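Local coordinates for protein transcriptional activator TenA-1 (Sulfolobus solfataricus P2, PDB 2QZC) that is a putative TenA-like thiaminase of the heme oxygenase-like fold, probably hydrolysing thiamin or its breakdown products, at residues Glu17-Leu29 against Trp134-Asp146. Numbering follows the deposited sequence.
Sequences ELWNKYVKHEFIL and WTPCMFGYSIVGD
V23 packs on V144 where helix 18-23 crosses the 134-146 part of helix 127-148 at -60°, with axes 10.7 Å apart and the two CA atoms 6.0 Å apart. The one polar link is made by Y22, whose CG lies anti to the backbone N (chi1 165°), which carries the ring toward G140 and its hydroxyl to P136. Its OH donates to P136 O at 2.7 Å, reaching that oxygen from above the carbonyl plane, while G140 N binds the other face. G140 leaves room for this: a CB there would run into Y22 OH. The same hydroxyl meets the edge of the Y141 ring, 3.4 Å from CD1; Y141 OH itself bonds to Y44. W19 brings its six-membered ring against F139, CZ2 to CD2 4.0 Å. Beyond V23, I28 drives CD1 against V144 CG2 (3.6 Å). A phenylalanine in place of Y22 would probably leave P136 O with its helical partner G140 N but without the bond that ties the two helices together. One buried hydroxyl-carbonyl bond set among apolar side chains thus joins helix 18-23 to helix 127-148, and Y141 lies beside a bound imidazole, probably from the crystallisation liquor, which may mark a pocket.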
# COMPACT_ATOMS: atom_id res chain seq x y z
N GLU A 17 -21.79 23.11 12.01
CA GLU A 17 -21.13 23.34 13.29
C GLU A 17 -20.23 22.20 13.78
O GLU A 17 -19.42 22.41 14.69
CB GLU A 17 -22.15 23.69 14.37
CG GLU A 17 -22.87 25.03 14.11
N LEU A 18 -20.35 21.01 13.19
CA LEU A 18 -19.51 19.90 13.63
C LEU A 18 -18.04 20.13 13.36
O LEU A 18 -17.21 19.60 14.08
CB LEU A 18 -19.93 18.58 12.93
CG LEU A 18 -21.29 18.01 13.26
CD1 LEU A 18 -21.65 16.81 12.34
CD2 LEU A 18 -21.34 17.58 14.74
N TRP A 19 -17.69 20.87 12.30
CA TRP A 19 -16.30 21.07 11.96
C TRP A 19 -15.52 21.72 13.08
O TRP A 19 -14.47 21.22 13.49
CB TRP A 19 -16.10 21.80 10.64
CG TRP A 19 -14.66 21.74 10.18
CD1 TRP A 19 -13.77 22.77 10.17
CD2 TRP A 19 -13.96 20.58 9.70
NE1 TRP A 19 -12.55 22.34 9.70
CE2 TRP A 19 -12.64 21.01 9.37
CE3 TRP A 19 -14.30 19.24 9.46
CZ2 TRP A 19 -11.67 20.11 8.86
CZ3 TRP A 19 -13.35 18.38 8.95
CH2 TRP A 19 -12.07 18.79 8.66
N ASN A 20 -16.02 22.82 13.62
CA ASN A 20 -15.32 23.47 14.73
C ASN A 20 -15.39 22.66 16.02
O ASN A 20 -14.47 22.75 16.84
CB ASN A 20 -15.76 24.93 14.92
CG ASN A 20 -15.17 25.86 13.85
OD1 ASN A 20 -14.15 25.55 13.23
ND2 ASN A 20 -15.83 26.98 13.63
N LYS A 21 -16.45 21.87 16.21
CA LYS A 21 -16.50 20.97 17.38
C LYS A 21 -15.35 19.97 17.35
O LYS A 21 -14.90 19.50 18.39
CB LYS A 21 -17.84 20.24 17.49
CG LYS A 21 -18.98 21.17 17.93
CD LYS A 21 -20.29 20.46 18.03
CE LYS A 21 -21.38 21.43 18.50
NZ LYS A 21 -22.64 20.67 18.74
N TYR A 22 -14.89 19.63 16.14
CA TYR A 22 -13.74 18.76 15.91
C TYR A 22 -12.41 19.51 16.04
O TYR A 22 -11.59 19.20 16.91
CB TYR A 22 -13.89 18.08 14.53
CG TYR A 22 -12.67 17.40 13.92
CD1 TYR A 22 -11.71 16.78 14.69
CD2 TYR A 22 -12.53 17.33 12.52
CE1 TYR A 22 -10.61 16.17 14.12
CE2 TYR A 22 -11.44 16.69 11.94
CZ TYR A 22 -10.51 16.08 12.75
OH TYR A 22 -9.42 15.44 12.20
N VAL A 23 -12.17 20.48 15.17
CA VAL A 23 -10.85 21.12 15.10
C VAL A 23 -10.58 22.15 16.19
O VAL A 23 -9.42 22.54 16.36
CB VAL A 23 -10.53 21.68 13.70
CG1 VAL A 23 -10.57 20.57 12.63
CG2 VAL A 23 -11.44 22.86 13.34
N LYS A 24 -11.62 22.57 16.90
CA LYS A 24 -11.48 23.47 18.06
C LYS A 24 -11.99 22.78 19.32
O LYS A 24 -12.41 23.44 20.29
CB LYS A 24 -12.21 24.81 17.83
CG LYS A 24 -11.77 25.55 16.61
CD LYS A 24 -12.54 26.89 16.46
CE LYS A 24 -11.91 27.78 15.37
NZ LYS A 24 -12.62 29.07 15.28
N HIS A 25 -11.91 21.44 19.36
CA HIS A 25 -12.35 20.67 20.53
C HIS A 25 -11.58 21.07 21.80
O HIS A 25 -10.41 21.44 21.72
CB HIS A 25 -12.10 19.16 20.26
CG HIS A 25 -12.83 18.24 21.17
ND1 HIS A 25 -12.42 17.94 22.46
CD2 HIS A 25 -13.96 17.52 20.95
CE1 HIS A 25 -13.30 17.10 22.99
NE2 HIS A 25 -14.24 16.84 22.09
N GLU A 26 -12.26 20.96 22.94
CA GLU A 26 -11.65 21.18 24.27
C GLU A 26 -10.27 20.53 24.38
O GLU A 26 -9.32 21.12 24.89
CB GLU A 26 -12.57 20.62 25.35
CG GLU A 26 -12.03 20.71 26.78
CD GLU A 26 -13.00 20.18 27.83
OE1 GLU A 26 -14.14 19.77 27.49
OE2 GLU A 26 -12.59 20.16 29.01
N PHE A 27 -10.15 19.28 23.93
CA PHE A 27 -8.88 18.54 23.98
C PHE A 27 -7.78 19.35 23.30
O PHE A 27 -6.67 19.46 23.82
CB PHE A 27 -9.05 17.17 23.29
CG PHE A 27 -7.86 16.25 23.42
CD1 PHE A 27 -6.73 16.39 22.58
CD2 PHE A 27 -7.88 15.18 24.29
CE1 PHE A 27 -5.66 15.49 22.65
CE2 PHE A 27 -6.82 14.29 24.37
CZ PHE A 27 -5.69 14.45 23.55
N ILE A 28 -8.07 19.87 22.11
CA ILE A 28 -7.13 20.67 21.33
C ILE A 28 -6.82 22.02 21.99
O ILE A 28 -5.66 22.45 22.01
CB ILE A 28 -7.66 20.88 19.90
CG1 ILE A 28 -7.63 19.52 19.18
CG2 ILE A 28 -6.90 22.00 19.13
CD1 ILE A 28 -8.55 19.51 17.94
N LEU A 29 -7.85 22.68 22.52
CA LEU A 29 -7.65 23.95 23.23
C LEU A 29 -6.73 23.76 24.43
O LEU A 29 -5.89 24.63 24.69
CB LEU A 29 -8.99 24.54 23.68
CG LEU A 29 -10.03 24.84 22.60
CD1 LEU A 29 -11.35 25.48 23.19
CD2 LEU A 29 -9.44 25.69 21.47
N TRP A 134 -11.88 8.98 5.09
CA TRP A 134 -10.52 9.19 5.59
C TRP A 134 -10.10 10.65 5.65
O TRP A 134 -9.21 11.02 6.41
CB TRP A 134 -9.58 8.42 4.63
CG TRP A 134 -8.16 8.32 5.00
CD1 TRP A 134 -7.64 8.11 6.24
CD2 TRP A 134 -7.03 8.39 4.11
NE1 TRP A 134 -6.27 8.00 6.17
CE2 TRP A 134 -5.86 8.17 4.88
CE3 TRP A 134 -6.92 8.58 2.73
CZ2 TRP A 134 -4.55 8.22 4.31
CZ3 TRP A 134 -5.63 8.59 2.16
CH2 TRP A 134 -4.49 8.40 2.95
N THR A 135 -10.76 11.52 4.88
CA THR A 135 -10.33 12.92 4.75
C THR A 135 -10.42 13.71 6.06
O THR A 135 -9.48 14.44 6.35
CB THR A 135 -11.06 13.60 3.59
OG1 THR A 135 -10.66 12.94 2.39
CG2 THR A 135 -10.65 15.07 3.49
N PRO A 136 -11.48 13.54 6.89
CA PRO A 136 -11.49 14.32 8.14
C PRO A 136 -10.28 14.11 9.05
O PRO A 136 -9.70 15.09 9.55
CB PRO A 136 -12.80 13.87 8.80
CG PRO A 136 -13.69 13.58 7.60
CD PRO A 136 -12.78 12.87 6.67
N CYS A 137 -9.86 12.87 9.23
CA CYS A 137 -8.69 12.57 10.03
C CYS A 137 -7.43 13.24 9.46
O CYS A 137 -6.69 13.92 10.17
CB CYS A 137 -8.52 11.06 10.04
SG CYS A 137 -7.03 10.56 10.73
N MSE A 138 -7.23 13.08 8.16
CA MSE A 138 -5.99 13.57 7.55
C MSE A 138 -5.95 15.07 7.44
O MSE A 138 -5.01 15.72 7.93
CB MSE A 138 -5.81 12.90 6.19
CG MSE A 138 -5.68 11.38 6.25
SE MSE A 138 -4.19 10.67 7.33
CE MSE A 138 -2.75 11.44 6.37
N PHE A 139 -6.98 15.63 6.87
CA PHE A 139 -7.04 17.08 6.65
C PHE A 139 -7.20 17.82 7.97
O PHE A 139 -6.52 18.83 8.20
CB PHE A 139 -8.18 17.46 5.67
CG PHE A 139 -8.19 18.93 5.28
CD1 PHE A 139 -7.36 19.35 4.27
CD2 PHE A 139 -9.00 19.84 5.93
CE1 PHE A 139 -7.34 20.67 3.90
CE2 PHE A 139 -8.96 21.19 5.58
CZ PHE A 139 -8.13 21.59 4.57
N GLY A 140 -8.06 17.32 8.86
CA GLY A 140 -8.29 17.96 10.12
C GLY A 140 -7.04 18.00 10.96
O GLY A 140 -6.77 19.00 11.61
N TYR A 141 -6.25 16.93 10.96
CA TYR A 141 -5.00 16.96 11.74
C TYR A 141 -3.98 17.96 11.18
O TYR A 141 -3.19 18.52 11.95
CB TYR A 141 -4.40 15.56 11.90
CG TYR A 141 -4.93 14.79 13.10
CD1 TYR A 141 -6.30 14.69 13.38
CD2 TYR A 141 -4.06 14.17 13.97
CE1 TYR A 141 -6.79 13.95 14.47
CE2 TYR A 141 -4.53 13.41 15.03
CZ TYR A 141 -5.87 13.36 15.33
OH TYR A 141 -6.30 12.61 16.41
N SER A 142 -4.03 18.23 9.89
CA SER A 142 -3.17 19.28 9.29
C SER A 142 -3.50 20.64 9.93
O SER A 142 -2.59 21.38 10.36
CB SER A 142 -3.37 19.33 7.79
OG SER A 142 -2.42 20.21 7.20
N ILE A 143 -4.80 20.93 10.05
CA ILE A 143 -5.33 22.18 10.64
C ILE A 143 -4.97 22.27 12.12
O ILE A 143 -4.55 23.32 12.64
CB ILE A 143 -6.89 22.26 10.45
CG1 ILE A 143 -7.19 22.57 8.99
CG2 ILE A 143 -7.56 23.32 11.36
CD1 ILE A 143 -8.64 22.51 8.66
N VAL A 144 -5.19 21.19 12.82
CA VAL A 144 -4.93 21.14 14.24
C VAL A 144 -3.44 21.29 14.54
O VAL A 144 -3.07 22.01 15.48
CB VAL A 144 -5.50 19.84 14.86
CG1 VAL A 144 -5.05 19.64 16.33
CG2 VAL A 144 -7.04 19.82 14.72
N GLY A 145 -2.60 20.63 13.77
CA GLY A 145 -1.16 20.77 13.94
C GLY A 145 -0.70 22.20 13.75
O GLY A 145 0.13 22.68 14.55
N ASP A 146 -1.24 22.91 12.76
CA ASP A 146 -0.87 24.33 12.54
C ASP A 146 -1.24 25.20 13.75
O ASP A 146 -0.57 26.23 14.00
CB ASP A 146 -1.55 24.91 11.31
CG ASP A 146 -1.06 24.29 10.02
OD1 ASP A 146 -0.00 23.62 9.97
OD2 ASP A 146 -1.79 24.50 9.03